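Local coordinates for glycosyl hydrolase (Rhizobium leguminosarum bv. trifolii, PDB 5NDX), which probably cleaves O-glycosidic bonds of alpha-L-iduronides, being a family 39 glycoside hydrolase orthologous to human alpha-L-iduronidase, at residues R39-Y44 and T324-F329; D267-L270 and H275-W278; H314-I317 and Q322-I325; I360-K363 and M369-L372. The protein carries 2 engineered substitutions. All blocks are in the same frame, centred on the assembly; numbering follows the deposited sequence.

Contact 1: residues R39-Y44 and T324-F329; sequences RQMLAY and TIFAYF
Phe326 pushes the CE2-CZ side of its ring against the Tyr44 ring, and this is the tight part of the contact between helix 36-45 and strand 326-330. Phe326 CZ comes within 3.5 Å of Tyr44 CD2, while Phe326 CE2 lies over one face of the phenol, near its rim. The planes meet at 55° with the centroids 5.0 Å apart, so the pair is oblique. Tyr44 CG stands anti to its carbonyl carbon (chi1 -57°), which brings the ring over to the strand; its OH receives a weak hydrogen bond from Gln40 NE2, one turn back. The other margin is looser. Met41 CG is 3.7 Å from Phe326 CE1, but the oblique Met-aromatic contact, with SD 5.2 Å from the Phe326 centroid in one conformer, is doubtful because Met41 is modelled in two. Tyr328, partly exposed, comes no nearer than 5.4 Å to the helix segment. Replacing Phe326 by an alanine would probably open a gap beside Tyr44 CD2 and Met41 CG and free the tyrosine ring to shift. No hydrogen bond crosses between the two segments, which implies that helix and strand adhere here through apolar and aromatic surface.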
loop_
_atom_site.group_PDB
_atom_site.type_symbol
_atom_site.label_atom_id
_atom_site.label_comp_id
_atom_site.label_asym_id
_atom_site.label_seq_id
_atom_site.Cartn_x
_atom_site.Cartn_y
_atom_site.Cartn_z
ATOM N N ARG A 39 7.998 -7.721 10.836
ATOM C CA ARG A 39 9.169 -8.040 9.997
ATOM C C ARG A 39 8.750 -8.939 8.800
ATOM O O ARG A 39 9.105 -8.679 7.654
ATOM C CB ARG A 39 10.302 -8.690 10.827
ATOM C CG ARG A 39 11.504 -9.050 9.967
ATOM C CD ARG A 39 12.798 -9.392 10.728
ATOM N NE ARG A 39 13.775 -9.743 9.680
ATOM C CZ ARG A 39 14.624 -8.908 9.053
ATOM N NH1 ARG A 39 14.757 -7.642 9.398
ATOM N NH2 ARG A 39 15.396 -9.380 8.075
ATOM N N GLN A 40 7.952 -9.961 9.073
ATOM C CA GLN A 40 7.438 -10.826 8.010
ATOM C C GLN A 40 6.548 -10.027 7.052
ATOM O O GLN A 40 6.692 -10.162 5.846
ATOM C CB GLN A 40 6.671 -12.009 8.562
ATOM C CG GLN A 40 6.513 -13.088 7.533
ATOM C CD GLN A 40 5.677 -14.268 8.043
ATOM O OE1 GLN A 40 6.074 -15.028 8.982
ATOM N NE2 GLN A 40 4.587 -14.469 7.410
ATOM N N MET A 41 5.687 -9.180 7.605
ATOM C CA MET A 41 4.787 -8.373 6.786
ATOM C C MET A 41 5.532 -7.468 5.801
ATOM O O MET A 41 5.077 -7.286 4.676
ATOM C CB MET A 41 3.873 -7.557 7.672
ATOM C CG MET A 41 2.911 -8.428 8.460
ATOM S SD MET A 41 2.259 -7.564 9.886
ATOM C CE MET A 41 0.928 -8.680 10.341
ATOM N N LEU A 42 6.663 -6.894 6.233
ATOM C CA LEU A 42 7.427 -5.994 5.379
ATOM C C LEU A 42 8.005 -6.653 4.127
ATOM O O LEU A 42 8.225 -5.974 3.149
ATOM C CB LEU A 42 8.532 -5.284 6.155
ATOM C CG LEU A 42 8.073 -4.338 7.234
ATOM C CD1 LEU A 42 9.259 -3.768 7.984
ATOM C CD2 LEU A 42 7.241 -3.226 6.681
ATOM N N ALA A 43 8.266 -7.949 4.174
ATOM C CA ALA A 43 8.659 -8.704 2.991
ATOM C C ALA A 43 7.548 -8.699 1.962
ATOM O O ALA A 43 7.812 -8.496 0.777
ATOM C CB ALA A 43 8.978 -10.139 3.383
ATOM N N TYR A 44 6.293 -8.951 2.393
ATOM C CA TYR A 44 5.185 -8.871 1.412
ATOM C C TYR A 44 4.963 -7.454 0.936
ATOM O O TYR A 44 4.756 -7.239 -0.256
ATOM C CB TYR A 44 3.866 -9.344 1.961
ATOM C CG TYR A 44 3.811 -10.720 2.487
ATOM C CD1 TYR A 44 3.487 -11.827 1.689
ATOM C CD2 TYR A 44 4.069 -10.931 3.823
ATOM C CE1 TYR A 44 3.372 -13.090 2.259
ATOM C CE2 TYR A 44 4.012 -12.176 4.359
ATOM C CZ TYR A 44 3.667 -13.249 3.593
ATOM O OH TYR A 44 3.646 -14.435 4.309
ATOM N N THR A 324 -6.876 -4.099 8.051
ATOM C CA THR A 324 -5.538 -4.703 8.073
ATOM C C THR A 324 -5.368 -5.431 6.745
ATOM O O THR A 324 -6.354 -5.940 6.149
ATOM C CB THR A 324 -5.355 -5.697 9.249
ATOM O OG1 THR A 324 -6.162 -6.853 9.059
ATOM C CG2 THR A 324 -5.779 -5.057 10.586
ATOM N N ILE A 325 -4.131 -5.476 6.275
ATOM C CA ILE A 325 -3.807 -6.119 5.042
ATOM C C ILE A 325 -3.505 -7.614 5.228
ATOM O O ILE A 325 -3.374 -8.351 4.213
ATOM C CB ILE A 325 -2.643 -5.420 4.273
ATOM C CG1 ILE A 325 -1.444 -5.125 5.158
ATOM C CG2 ILE A 325 -3.181 -4.186 3.577
ATOM C CD1 ILE A 325 -0.169 -4.789 4.436
ATOM N N PHE A 326 -3.356 -8.063 6.467
ATOM C CA PHE A 326 -3.264 -9.505 6.741
ATOM C C PHE A 326 -4.250 -9.878 7.828
ATOM O O PHE A 326 -4.535 -9.058 8.682
ATOM C CB PHE A 326 -1.872 -9.922 7.230
ATOM C CG PHE A 326 -0.757 -9.614 6.258
ATOM C CD1 PHE A 326 -0.149 -8.394 6.288
ATOM C CD2 PHE A 326 -0.337 -10.556 5.346
ATOM C CE1 PHE A 326 0.864 -8.085 5.410
ATOM C CE2 PHE A 326 0.662 -10.251 4.420
ATOM C CZ PHE A 326 1.261 -9.016 4.465
ATOM N N ALA A 327 -4.733 -11.117 7.772
ATOM C CA ALA A 327 -5.407 -11.752 8.887
ATOM C C ALA A 327 -4.366 -12.514 9.732
ATOM O O ALA A 327 -3.677 -13.409 9.258
ATOM C CB ALA A 327 -6.479 -12.684 8.364
ATOM N N TYR A 328 -4.223 -12.086 10.968
ATOM C CA TYR A 328 -3.274 -12.626 11.928
ATOM C C TYR A 328 -3.964 -13.796 12.650
ATOM O O TYR A 328 -5.066 -13.655 13.148
ATOM C CB TYR A 328 -2.876 -11.510 12.935
ATOM C CG TYR A 328 -2.124 -12.013 14.129
ATOM C CD1 TYR A 328 -0.744 -12.264 14.069
ATOM C CD2 TYR A 328 -2.792 -12.272 15.324
ATOM C CE1 TYR A 328 -0.051 -12.775 15.165
ATOM C CE2 TYR A 328 -2.107 -12.777 16.434
ATOM C CZ TYR A 328 -0.750 -13.033 16.364
ATOM O OH TYR A 328 -0.108 -13.583 17.471
ATOM N N PHE A 329 -3.323 -14.951 12.637
ATOM C CA PHE A 329 -3.702 -16.104 13.432
ATOM C C PHE A 329 -2.604 -16.328 14.455
ATOM O O PHE A 329 -1.427 -16.479 14.097
ATOM C CB PHE A 329 -3.741 -17.350 12.569
ATOM C CG PHE A 329 -4.880 -17.394 11.622
ATOM C CD1 PHE A 329 -4.805 -16.756 10.383
ATOM C CD2 PHE A 329 -6.016 -18.071 11.965
ATOM C CE1 PHE A 329 -5.867 -16.808 9.501
ATOM C CE2 PHE A 329 -7.076 -18.131 11.096
ATOM C CZ PHE A 329 -6.987 -17.510 9.845
#

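Contact 2: residues D267-L270 and H275-W278; sequences DPQL and HHSW. With 8U8 ((2~{R},3~{S},4~{S},5~{R},6~{S})-6-(4-methyl-2-oxidanylidene-chromen-7-yl)oxy-3,4,5-tris(oxidanyl)oxane-2-carboxylic acid), chain M.
Gln269 sets its amide over the His276 ring, inside the long loop that follows strand 261-263 of the TIM barrel and leads to helix 282-300. Gln269 OE1 lies 3.1 Å above the plane of the His276 ring, over its centre, with the amide and ring planes 27° apart. The approach is to the ring face, so although Gln269 OE1 and His276 NE2 are 3.2 Å apart they are not hydrogen-bonded. A carbonyl oxygen there, together with the hydrogen bond between His276 ND1 and Asp230, would probably make a positive imidazole easier to hold. The extended Gln269 chain, CG anti to the backbone N (chi1 -174°), carries the amide this far, and its NE2 is hydrogen-bonded to Asn225 O.

Trp278 completes the group. Gln269 OE1 meets the edge of the indole, 3.6 Å from Trp278 CZ2, and His276 CB covers one indole face. Pro268 CG touches the six-membered ring obliquely, 3.8 Å from Trp278 CZ3. Beyond, Leu270 belongs to the ligand pocket and brings CD2 to 3.8 Å from C10 of the coumarin glycoside. One water lies in the plane of the His276 ring and is hydrogen-bonded to His276 NE2 and Leu270 O. Another joins amide and indole: it donates to Gln269 OE1 at 2.7 Å and accepts from Trp278 NE1 at 2.9 Å.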
loop_
_atom_site.group_PDB
_atom_site.type_symbol
_atom_site.label_atom_id
_atom_site.label_comp_id
_atom_site.label_asym_id
_atom_site.label_seq_id
_atom_site.Cartn_x
_atom_site.Cartn_y
_atom_site.Cartn_z
ATOM N N ASP A 267 -8.845 6.151 4.152
ATOM C CA ASP A 267 -9.477 4.861 4.373
ATOM C C ASP A 267 -10.996 4.994 4.175
ATOM O O ASP A 267 -11.553 6.064 4.352
ATOM C CB ASP A 267 -9.134 4.333 5.787
ATOM C CG ASP A 267 -7.612 4.314 6.039
ATOM O OD1 ASP A 267 -6.883 3.465 5.427
ATOM O OD2 ASP A 267 -7.166 5.169 6.835
ATOM N N PRO A 268 -11.656 3.913 3.799
ATOM C CA PRO A 268 -13.097 4.032 3.585
ATOM C C PRO A 268 -13.874 4.295 4.860
ATOM O O PRO A 268 -14.911 4.954 4.821
ATOM C CB PRO A 268 -13.482 2.711 2.930
ATOM C CG PRO A 268 -12.252 1.884 2.870
ATOM C CD PRO A 268 -11.103 2.617 3.384
ATOM N N GLN A 269 -13.385 3.802 5.989
ATOM C CA GLN A 269 -14.042 4.073 7.266
ATOM C C GLN A 269 -13.038 4.291 8.384
ATOM O O GLN A 269 -12.060 3.516 8.544
ATOM C CB GLN A 269 -15.003 2.946 7.633
ATOM C CG GLN A 269 -15.848 3.225 8.889
ATOM C CD GLN A 269 -17.017 2.270 9.107
ATOM O OE1 GLN A 269 -17.082 1.175 8.528
ATOM N NE2 GLN A 269 -17.959 2.683 9.956
ATOM N N LEU A 270 -13.280 5.337 9.165
ATOM C CA LEU A 270 -12.547 5.581 10.424
ATOM C C LEU A 270 -12.606 4.395 11.379
ATOM O O LEU A 270 -13.567 3.611 11.360
ATOM C CB LEU A 270 -13.048 6.853 11.139
ATOM C CG LEU A 270 -12.557 8.131 10.470
ATOM C CD1 LEU A 270 -13.644 9.209 10.278
ATOM C CD2 LEU A 270 -11.300 8.694 11.200
ATOM N N HIS A 275 -14.940 -3.985 13.914
ATOM C CA HIS A 275 -15.142 -5.133 13.046
ATOM C C HIS A 275 -16.103 -4.782 11.898
ATOM O O HIS A 275 -17.263 -4.458 12.127
ATOM C CB HIS A 275 -15.625 -6.326 13.841
ATOM C CG HIS A 275 -14.648 -6.728 14.872
ATOM N ND1 HIS A 275 -13.523 -7.455 14.576
ATOM C CD2 HIS A 275 -14.564 -6.422 16.187
ATOM C CE1 HIS A 275 -12.821 -7.645 15.670
ATOM N NE2 HIS A 275 -13.437 -7.037 16.667
ATOM N N HIS A 276 -15.528 -4.689 10.696
ATOM C CA HIS A 276 -16.285 -4.485 9.479
ATOM C C HIS A 276 -15.718 -5.515 8.496
ATOM O O HIS A 276 -14.594 -5.349 7.967
ATOM C CB HIS A 276 -16.087 -3.073 8.961
ATOM C CG HIS A 276 -16.467 -1.995 9.923
ATOM N ND1 HIS A 276 -17.780 -1.740 10.277
ATOM C CD2 HIS A 276 -15.713 -1.095 10.599
ATOM C CE1 HIS A 276 -17.814 -0.722 11.117
ATOM N NE2 HIS A 276 -16.577 -0.322 11.337
ATOM N N SER A 277 -16.489 -6.569 8.277
ATOM C CA SER A 277 -16.069 -7.761 7.575
ATOM C C SER A 277 -15.695 -7.597 6.090
ATOM O O SER A 277 -14.916 -8.377 5.546
ATOM C CB SER A 277 -17.108 -8.851 7.733
ATOM O OG SER A 277 -17.032 -9.370 9.051
ATOM N N TRP A 278 -16.221 -6.560 5.477
ATOM C CA TRP A 278 -15.856 -6.211 4.146
ATOM C C TRP A 278 -14.351 -5.917 3.944
ATOM O O TRP A 278 -13.884 -5.994 2.815
ATOM C CB TRP A 278 -16.685 -5.026 3.630
ATOM C CG TRP A 278 -16.793 -3.830 4.454
ATOM C CD1 TRP A 278 -17.869 -3.493 5.271
ATOM C CD2 TRP A 278 -15.890 -2.720 4.507
ATOM N NE1 TRP A 278 -17.632 -2.284 5.862
ATOM C CE2 TRP A 278 -16.435 -1.785 5.407
ATOM C CE3 TRP A 278 -14.629 -2.452 3.924
ATOM C CZ2 TRP A 278 -15.809 -0.577 5.692
ATOM C CZ3 TRP A 278 -14.038 -1.259 4.163
ATOM C CH2 TRP A 278 -14.623 -0.325 5.043
HETATM C C15 8U8 M . -10.092 11.316 17.885
HETATM C C13 8U8 M . -10.265 11.694 16.535
HETATM C C14 8U8 M . -11.083 12.789 16.248
HETATM C C16 8U8 M . -11.250 13.220 14.929
HETATM O O9 8U8 M . -12.010 14.171 14.752
HETATM O O8 8U8 M . -10.630 12.570 13.879
HETATM C C11 8U8 M . -9.730 11.565 14.133
HETATM C C10 8U8 M . -9.012 11.017 13.065
HETATM C C12 8U8 M . -9.547 11.105 15.466
HETATM C C7 8U8 M . -8.590 10.095 15.680
HETATM C C8 8U8 M . -7.871 9.553 14.609
HETATM C C9 8U8 M . -8.081 9.997 13.293
HETATM O O2 8U8 M . -7.371 9.519 12.210
HETATM C C5 8U8 M . -6.752 8.175 12.145
HETATM O O1 8U8 M . -7.719 7.202 12.569
HETATM C C1 8U8 M . -7.274 5.945 12.905
HETATM C C6 8U8 M . -8.294 5.114 12.370
HETATM O O7 8U8 M . -8.447 4.029 12.918
HETATM O O6 8U8 M . -8.895 5.549 11.404
HETATM C C2 8U8 M . -5.953 5.460 12.232
HETATM O O5 8U8 M . -6.239 5.072 10.872
HETATM C C3 8U8 M . -4.770 6.520 12.321
HETATM O O4 8U8 M . -3.768 6.037 13.147
HETATM C C4 8U8 M . -5.275 7.910 12.823
HETATM O O3 8U8 M . -4.215 8.914 12.550
HETATM O O HOH W 1 -19.058 -0.256 7.412
HETATM O O HOH W 2 -15.467 1.945 12.662
#

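Contact 3: residues H314-I317 and Q322-I325; sequences HAFI and QRTI. With 8U8 ((2~{R},3~{S},4~{S},5~{R},6~{S})-6-(4-methyl-2-oxidanylidene-chromen-7-yl)oxy-3,4,5-tris(oxidanyl)oxane-2-carboxylic acid), chain M.
Ile325 lays its CG2 methyl squarely over the His314 ring, 3.4 Å from the centroid, a well-aligned CH-pi contact. Ile325 CG1 sits between the backbone N and the carbonyl carbon (chi1 48°), which puts CG2 anti to the carbonyl and over the imidazole. A hydrogen bond between His314 ND1 and Thr25 OG1, and a weak one between His314 NE2 and Gly365 O, hold the ring's rotation. The backbones press together too: Thr324 CA makes a CH...O contact of 3.2 Å with His314 O, and Thr324 CB packs on Phe316 O.

At the other end Arg323 and Phe316 run alongside each other, the guanidinium and ring planes 63° apart, Phe316 CE2 3.8 Å from Arg323 NH2. Arg323 bends at chi3 and turns to the bound glycoside. Its NH1 gives an almost straight bond to carboxylate O6, 3.0 Å and 169°; NH2 points at hydroxyl O5. Phe316 meets ligand O4 in the plane of its ring, 3.8 Å from CZ, and stacks with Trp272. Arg323 also donates from NH1 to Gln269 O and from NH2 to Asp313 O. A leucine in place of Arg323 would probably cost the ligand carboxylate this charged partner and take away the guanidinium donors of Gln269 O and Asp313 O.

The loop joins barrel strand 307-310 to strand 326-330: Ile317 packs on helix 36-45, Tyr284 of helix 282-300 touches His314 and Arg323, and Ile325 meets Leu366 of helix 364-372.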
loop_
_atom_site.group_PDB
_atom_site.type_symbol
_atom_site.label_atom_id
_atom_site.label_comp_id
_atom_site.label_asym_id
_atom_site.label_seq_id
_atom_site.Cartn_x
_atom_site.Cartn_y
_atom_site.Cartn_z
ATOM N N HIS A 314 -3.584 0.973 6.584
ATOM C CA HIS A 314 -4.142 -0.360 6.681
ATOM C C HIS A 314 -3.139 -1.458 6.947
ATOM O O HIS A 314 -3.436 -2.641 6.706
ATOM C CB HIS A 314 -5.056 -0.677 5.498
ATOM C CG HIS A 314 -4.397 -0.794 4.145
ATOM N ND1 HIS A 314 -3.063 -0.525 3.878
ATOM C CD2 HIS A 314 -4.938 -1.167 2.967
ATOM C CE1 HIS A 314 -2.821 -0.728 2.600
ATOM N NE2 HIS A 314 -3.939 -1.134 2.028
ATOM N N ALA A 315 -1.971 -1.072 7.480
ATOM C CA ALA A 315 -0.941 -2.055 7.832
ATOM C C ALA A 315 -0.913 -2.407 9.308
ATOM O O ALA A 315 0.059 -2.969 9.787
ATOM C CB ALA A 315 0.435 -1.606 7.317
ATOM N N PHE A 316 -1.971 -2.057 10.031
ATOM C CA PHE A 316 -2.194 -2.470 11.421
ATOM C C PHE A 316 -2.264 -3.978 11.417
ATOM O O PHE A 316 -2.506 -4.602 10.351
ATOM C CB PHE A 316 -3.500 -1.906 11.994
ATOM C CG PHE A 316 -3.480 -0.434 12.183
ATOM C CD1 PHE A 316 -2.997 0.111 13.352
ATOM C CD2 PHE A 316 -3.938 0.435 11.172
ATOM C CE1 PHE A 316 -2.958 1.493 13.527
ATOM C CE2 PHE A 316 -3.908 1.823 11.358
ATOM C CZ PHE A 316 -3.408 2.354 12.524
ATOM N N ILE A 317 -1.965 -4.568 12.577
ATOM C CA ILE A 317 -2.008 -6.027 12.760
ATOM C C ILE A 317 -3.333 -6.398 13.420
ATOM O O ILE A 317 -3.665 -5.798 14.389
ATOM C CB ILE A 317 -0.838 -6.515 13.661
ATOM C CG1 ILE A 317 0.482 -6.131 13.017
ATOM C CG2 ILE A 317 -0.910 -8.014 13.845
ATOM C CD1 ILE A 317 1.710 -6.629 13.738
ATOM N N GLN A 322 -10.889 -6.427 10.610
ATOM C CA GLN A 322 -10.264 -5.129 10.897
ATOM C C GLN A 322 -9.600 -4.543 9.663
ATOM O O GLN A 322 -9.452 -5.266 8.679
ATOM C CB GLN A 322 -9.321 -5.343 12.067
ATOM C CG GLN A 322 -10.133 -5.694 13.321
ATOM C CD GLN A 322 -9.264 -6.044 14.505
ATOM O OE1 GLN A 322 -8.263 -6.753 14.385
ATOM N NE2 GLN A 322 -9.599 -5.507 15.637
ATOM N N ARG A 323 -9.240 -3.254 9.687
ATOM C CA ARG A 323 -8.612 -2.603 8.528
ATOM C C ARG A 323 -7.132 -2.904 8.511
ATOM O O ARG A 323 -6.261 -2.112 8.985
ATOM C CB ARG A 323 -8.834 -1.128 8.549
ATOM C CG ARG A 323 -8.298 -0.361 7.320
ATOM C CD ARG A 323 -8.861 1.086 7.408
ATOM N NE ARG A 323 -7.986 1.770 8.145
ATOM C CZ ARG A 323 -8.168 2.731 9.031
ATOM N NH1 ARG A 323 -9.293 3.361 9.339
ATOM N NH2 ARG A 323 -7.045 3.079 9.578
ATOM N N THR A 324 -6.876 -4.099 8.051
ATOM C CA THR A 324 -5.538 -4.703 8.073
ATOM C C THR A 324 -5.368 -5.431 6.745
ATOM O O THR A 324 -6.354 -5.940 6.149
ATOM C CB THR A 324 -5.355 -5.697 9.249
ATOM O OG1 THR A 324 -6.162 -6.853 9.059
ATOM C CG2 THR A 324 -5.779 -5.057 10.586
ATOM N N ILE A 325 -4.131 -5.476 6.275
ATOM C CA ILE A 325 -3.807 -6.119 5.042
ATOM C C ILE A 325 -3.505 -7.614 5.228
ATOM O O ILE A 325 -3.374 -8.351 4.213
ATOM C CB ILE A 325 -2.643 -5.420 4.273
ATOM C CG1 ILE A 325 -1.444 -5.125 5.158
ATOM C CG2 ILE A 325 -3.181 -4.186 3.577
ATOM C CD1 ILE A 325 -0.169 -4.789 4.436
HETATM C C15 8U8 M . -10.092 11.316 17.885
HETATM C C13 8U8 M . -10.265 11.694 16.535
HETATM C C14 8U8 M . -11.083 12.789 16.248
HETATM C C16 8U8 M . -11.250 13.220 14.929
HETATM O O9 8U8 M . -12.010 14.171 14.752
HETATM O O8 8U8 M . -10.630 12.570 13.879
HETATM C C11 8U8 M . -9.730 11.565 14.133
HETATM C C10 8U8 M . -9.012 11.017 13.065
HETATM C C12 8U8 M . -9.547 11.105 15.466
HETATM C C7 8U8 M . -8.590 10.095 15.680
HETATM C C8 8U8 M . -7.871 9.553 14.609
HETATM C C9 8U8 M . -8.081 9.997 13.293
HETATM O O2 8U8 M . -7.371 9.519 12.210
HETATM C C5 8U8 M . -6.752 8.175 12.145
HETATM O O1 8U8 M . -7.719 7.202 12.569
HETATM C C1 8U8 M . -7.274 5.945 12.905
HETATM C C6 8U8 M . -8.294 5.114 12.370
HETATM O O7 8U8 M . -8.447 4.029 12.918
HETATM O O6 8U8 M . -8.895 5.549 11.404
HETATM C C2 8U8 M . -5.953 5.460 12.232
HETATM O O5 8U8 M . -6.239 5.072 10.872
HETATM C C3 8U8 M . -4.770 6.520 12.321
HETATM O O4 8U8 M . -3.768 6.037 13.147
HETATM C C4 8U8 M . -5.275 7.910 12.823
HETATM O O3 8U8 M . -4.215 8.914 12.550
#

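Contact 4: residues I360-K363 and M369-L372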
loop_
_atom_site.group_PDB
_atom_site.type_symbol
_atom_site.label_atom_id
_atom_site.label_comp_id
_atom_site.label_asym_id
_atom_site.label_seq_id
_atom_site.Cartn_x
_atom_site.Cartn_y
_atom_site.Cartn_z
ATOM N N ILE A 360 0.112 -15.416 9.103
ATOM C CA ILE A 360 -0.622 -14.324 8.491
ATOM C C ILE A 360 -1.017 -14.681 7.069
ATOM O O ILE A 360 -0.242 -15.274 6.313
ATOM C CB ILE A 360 0.140 -12.984 8.486
ATOM C CG1 ILE A 360 1.546 -13.110 7.917
ATOM C CG2 ILE A 360 0.138 -12.442 9.893
ATOM C CD1 ILE A 360 2.302 -11.799 7.900
ATOM N N ILE A 361 -2.264 -14.319 6.741
ATOM C CA ILE A 361 -2.825 -14.531 5.459
ATOM C C ILE A 361 -3.171 -13.171 4.813
ATOM O O ILE A 361 -3.797 -12.326 5.437
ATOM C CB ILE A 361 -4.069 -15.407 5.584
ATOM C CG1 ILE A 361 -3.747 -16.788 6.154
ATOM C CG2 ILE A 361 -4.751 -15.571 4.251
ATOM C CD1 ILE A 361 -2.835 -17.667 5.300
ATOM N N LYS A 362 -2.748 -12.969 3.584
ATOM C CA LYS A 362 -3.075 -11.754 2.792
ATOM C C LYS A 362 -4.520 -11.526 2.538
ATOM O O LYS A 362 -5.246 -12.416 2.146
ATOM C CB LYS A 362 -2.411 -11.801 1.410
ATOM C CG LYS A 362 -0.972 -11.518 1.486
ATOM C CD LYS A 362 -0.050 -11.845 0.280
ATOM C CE LYS A 362 -0.582 -11.684 -1.083
ATOM N NZ LYS A 362 0.552 -11.787 -2.114
ATOM N N LYS A 363 -4.906 -10.280 2.683
ATOM C CA LYS A 363 -6.281 -9.844 2.496
ATOM C C LYS A 363 -6.378 -8.886 1.295
ATOM O O LYS A 363 -5.338 -8.446 0.768
ATOM C CB LYS A 363 -6.744 -9.138 3.776
ATOM C CG LYS A 363 -7.031 -10.090 4.921
ATOM C CD LYS A 363 -7.233 -9.350 6.244
ATOM C CE LYS A 363 -8.481 -8.474 6.250
ATOM N NZ LYS A 363 -8.459 -7.670 7.478
ATOM N N MET A 369 -3.692 -3.704 -4.165
ATOM C CA MET A 369 -2.483 -2.923 -4.446
ATOM C C MET A 369 -1.464 -3.648 -5.306
ATOM O O MET A 369 -0.770 -2.996 -6.119
ATOM C CB MET A 369 -1.871 -2.391 -3.150
ATOM C CG MET A 369 -2.832 -1.410 -2.469
ATOM S SD MET A 369 -2.147 -0.813 -0.947
ATOM C CE MET A 369 -1.466 0.748 -1.461
ATOM N N GLU A 370 -1.402 -4.967 -5.191
ATOM C CA GLU A 370 -0.624 -5.782 -6.123
ATOM C C GLU A 370 -1.066 -5.620 -7.577
ATOM O O GLU A 370 -0.220 -5.473 -8.458
ATOM C CB GLU A 370 -0.653 -7.273 -5.765
ATOM C CG GLU A 370 0.102 -7.615 -4.489
ATOM C CD GLU A 370 0.202 -9.138 -4.183
ATOM O OE1 GLU A 370 1.050 -9.887 -4.748
ATOM O OE2 GLU A 370 -0.575 -9.587 -3.339
ATOM N N LEU A 371 -2.375 -5.656 -7.817
ATOM C CA LEU A 371 -2.908 -5.445 -9.121
ATOM C C LEU A 371 -2.662 -4.042 -9.614
ATOM O O LEU A 371 -2.222 -3.854 -10.744
ATOM C CB LEU A 371 -4.407 -5.786 -9.206
ATOM C CG LEU A 371 -4.749 -7.231 -9.557
ATOM C CD1 LEU A 371 -4.169 -8.202 -8.595
ATOM C CD2 LEU A 371 -6.255 -7.454 -9.568
ATOM N N LEU A 372 -2.993 -3.067 -8.797
ATOM C CA LEU A 372 -2.820 -1.659 -9.181
ATOM C C LEU A 372 -1.324 -1.289 -9.458
ATOM O O LEU A 372 -1.035 -0.385 -10.268
ATOM C CB LEU A 372 -3.410 -0.731 -8.107
ATOM C CG LEU A 372 -4.923 -0.792 -7.901
ATOM C CD1 LEU A 372 -5.330 -0.142 -6.601
ATOM C CD2 LEU A 372 -5.611 -0.074 -9.019
#
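The Glu370 carboxylate is the flat group of this contact, and Lys362 comes to it with its ammonium end. NZ meets OE2 on the syn side, 25° out of the carboxylate plane, with Lys362 NZ 2.8 Å from Glu370 OE2 in a hydrogen-bonded salt bridge. Glu370 OE1 is farther, 3.3 Å from Lys362 NZ, and is hydrogen-bonded to Ser588 OG. The lysine's last methylene follows its nitrogen in, Lys362 CE lying 3.1 Å from Glu370 OE2. The two side chains cross at about a right angle: Glu370 reaches out extended past CG, whereas Lys362 bends at chi3 (35°), and that bend swings its end across toward the acid.

What is joined is a strand and the helix that follows it directly. Strand 358-362 pairs antiparallel with strand 326-330, the chain turns at Lys363, which holds the N-cap position, and helix 364-372 begins; Glu370 lies in the last turn of that helix. A carboxylate near a helix C-terminus is probably somewhat disfavoured, and the lysine opposite it would offset this. Both residues are buried, and Lys362 NZ has a second acid, forming a salt bridge with Glu491 as well. The aliphatic part of Lys362 also touches Tyr44 of helix 36-45 and Phe326 of strand 326-330.

All four contacts are buried, but their chemistry follows their place. Contacts 2 and 3 sit in loops after barrel strands 261-263 and 307-310, are polar in part, and both touch the ligand; Gln269 O to Arg323 NH1, 2.9 Å, ties them together. Contacts 1 and 4 lie away from it: contact 1 is aromatic and apolar, contact 4 a single ion pair. They share the two-stranded sheet, where Ala327 N and Ile361 O stand 2.8 Å apart. Contact 3 shares Thr324 and Ile325 with contact 1 and also packs on it through Ile317 and Met41, so contact 3 passes directly into the strand of contact 1. Contact 2 touches neither contact 1 nor contact 4.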